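PDB 4N6D: TRAP dicarboxylate transporter-DctP subunit from Desulfovibrio salexigens, which probably binds a carboxylate-bearing organic solute in the periplasm and delivers it to a TRAP-type membrane transporter. Local coordinates for residues A[49-52]-A[53-57]. Sequence-based numbering, arbitrary orientation.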
loop_
_atom_site.group_PDB
_atom_site.type_symbol
_atom_site.label_atom_id
_atom_site.label_comp_id
_atom_site.label_asym_id
_atom_site.label_seq_id
_atom_site.Cartn_x
_atom_site.Cartn_y
_atom_site.Cartn_z
ATOM N N GLU A 49 -12.963 -9.192 4.176
ATOM C CA GLU A 49 -13.826 -10.039 5.007
ATOM C C GLU A 49 -14.354 -9.285 6.214
ATOM O O GLU A 49 -15.492 -9.477 6.612
ATOM C CB GLU A 49 -13.110 -11.307 5.483
ATOM C CG GLU A 49 -12.665 -12.226 4.361
ATOM C CD GLU A 49 -13.821 -12.779 3.547
ATOM O OE1 GLU A 49 -14.945 -12.868 4.078
ATOM O OE2 GLU A 49 -13.604 -13.111 2.367
ATOM N N ARG A 50 -13.517 -8.446 6.821
ATOM C CA ARG A 50 -13.966 -7.660 7.978
ATOM C C ARG A 50 -15.032 -6.642 7.560
ATOM O O ARG A 50 -16.029 -6.432 8.264
ATOM C CB ARG A 50 -12.778 -6.974 8.642
ATOM C CG ARG A 50 -13.126 -6.288 9.972
ATOM C CD ARG A 50 -13.312 -4.814 9.782
ATOM N NE ARG A 50 -13.764 -4.194 11.028
ATOM C CZ ARG A 50 -14.083 -2.908 11.143
ATOM N NH1 ARG A 50 -13.968 -2.096 10.099
ATOM N NH2 ARG A 50 -14.498 -2.434 12.321
ATOM N N TRP A 51 -14.842 -6.053 6.388
ATOM C CA TRP A 51 -15.802 -5.102 5.857
ATOM C C TRP A 51 -17.143 -5.796 5.640
ATOM O O TRP A 51 -18.184 -5.267 6.021
ATOM C CB TRP A 51 -15.268 -4.527 4.559
ATOM C CG TRP A 51 -16.102 -3.427 3.957
ATOM C CD1 TRP A 51 -15.992 -2.092 4.217
ATOM C CD2 TRP A 51 -17.123 -3.561 2.965
ATOM N NE1 TRP A 51 -16.905 -1.382 3.469
ATOM C CE2 TRP A 51 -17.609 -2.262 2.688
ATOM C CE3 TRP A 51 -17.692 -4.652 2.292
ATOM C CZ2 TRP A 51 -18.609 -2.020 1.757
ATOM C CZ3 TRP A 51 -18.706 -4.407 1.369
ATOM C CH2 TRP A 51 -19.154 -3.107 1.121
ATOM N N LYS A 52 -17.122 -6.981 5.033
ATOM C CA LYS A 52 -18.316 -7.795 4.883
ATOM C C LYS A 52 -19.027 -8.008 6.217
ATOM O O LYS A 52 -20.256 -7.849 6.348
ATOM C CB LYS A 52 -17.941 -9.159 4.284
ATOM C CG LYS A 52 -19.008 -10.241 4.497
ATOM C CD LYS A 52 -18.722 -11.512 3.710
ATOM C CE LYS A 52 -19.732 -12.610 4.065
ATOM N NZ LYS A 52 -19.660 -13.784 3.141
ATOM N N GLN A 53 -18.252 -8.395 7.221
ATOM C CA GLN A 53 -18.825 -8.687 8.535
ATOM C C GLN A 53 -19.577 -7.464 9.059
ATOM O O GLN A 53 -20.691 -7.574 9.549
ATOM C CB GLN A 53 -17.726 -9.075 9.519
ATOM C CG GLN A 53 -17.099 -10.440 9.237
ATOM C CD GLN A 53 -15.763 -10.634 9.942
ATOM O OE1 GLN A 53 -15.432 -9.926 10.903
ATOM N NE2 GLN A 53 -14.985 -11.597 9.461
ATOM N N GLU A 54 -18.955 -6.298 8.954
ATOM C CA GLU A 54 -19.558 -5.084 9.492
ATOM C C GLU A 54 -20.758 -4.629 8.674
ATOM O O GLU A 54 -21.741 -4.176 9.215
ATOM C CB GLU A 54 -18.521 -3.966 9.585
ATOM C CG GLU A 54 -17.594 -4.085 10.790
ATOM C CD GLU A 54 -18.342 -4.355 12.116
ATOM O OE1 GLU A 54 -19.273 -3.594 12.508
ATOM O OE2 GLU A 54 -18.018 -5.365 12.758
ATOM N N VAL A 55 -20.693 -4.804 7.358
ATOM C CA VAL A 55 -21.824 -4.426 6.511
ATOM C C VAL A 55 -23.057 -5.306 6.784
ATOM O O VAL A 55 -24.160 -4.807 6.909
ATOM C CB VAL A 55 -21.448 -4.480 5.024
ATOM C CG1 VAL A 55 -22.678 -4.449 4.142
ATOM C CG2 VAL A 55 -20.512 -3.328 4.694
ATOM N N GLU A 56 -22.865 -6.617 6.890
ATOM C CA GLU A 56 -23.976 -7.507 7.143
ATOM C C GLU A 56 -24.573 -7.238 8.511
ATOM O O GLU A 56 -25.792 -7.285 8.677
ATOM C CB GLU A 56 -23.536 -8.982 6.991
ATOM C CG GLU A 56 -23.056 -9.271 5.576
ATOM C CD GLU A 56 -22.810 -10.753 5.272
ATOM O OE1 GLU A 56 -22.635 -11.556 6.216
ATOM O OE2 GLU A 56 -22.815 -11.111 4.065
ATOM N N LYS A 57 -23.719 -6.932 9.485
ATOM C CA LYS A 57 -24.187 -6.712 10.855
ATOM C C LYS A 57 -24.937 -5.389 10.924
ATOM O O LYS A 57 -26.042 -5.329 11.454
ATOM C CB LYS A 57 -23.017 -6.719 11.848
ATOM C CG LYS A 57 -23.425 -6.547 13.317
ATOM C CD LYS A 57 -22.201 -6.642 14.216
ATOM C CE LYS A 57 -22.538 -6.376 15.684
ATOM N NZ LYS A 57 -21.299 -6.188 16.449
HETATM O O HOH W 1 -23.135 -13.660 3.448
#
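Gln-53, Glu-54, Val-55 and Glu-56 each give their amide N-H to the carbonyl four residues back, on Glu-49, Arg-50, Trp-51 and Lys-52, in a regular alpha-helical run; the bond from Glu-56 N to Lys-52 O is 2.9 Å long and, at 171°, nearly straight. On the buried side, the CG2 methyl of Val-55 sits over the middle of the six-membered ring of Trp-51, 3.6 Å from its centroid and only 6° off the normal, a CH-pi contact made full on the face. With CG anti to the backbone N (chi1 -175°), the indole leans beside its own carbonyl carbon toward the following turn, where this methyl meets it. Arg-50 and Glu-54 are likewise one turn apart; the Arg-50 chain bends at chi2, and its guanidinium lies flat against an aliphatic carbon, with Glu-54 CG 3.7 Å from CZ. Guanidinium and carboxylate do not pair: Arg-50 NH2 and Glu-54 OE2 stay 4.6 Å apart, while Arg-50 NH1 is hydrogen-bonded to Gln-262 OE1 and Glu-54 OE1 forms a salt bridge with Arg-58. Lys-52 and Glu-56 likewise stop short of a salt bridge, with 4.2 Å between NZ and OE2. A water bridges them, giving a 2.6 Å bond to Glu-56 OE2 and accepting a weak one from Lys-52 NZ. Both polar ends also grip the backbone of Val-65, NZ at its carbonyl and OE2 at its amide, which ties this flank of the helix to strand 63-68. Helix 43-58 is the crossover of the beta-alpha-beta unit between parallel strands 30-35 and 63-68. Trp-51 meets Tyr-34 of the first strand, Trp-51 and Val-55 pack on Leu-255 of helix 249-285, and Arg-50 makes a cation-pi contact with Trp-265, also on that long helix.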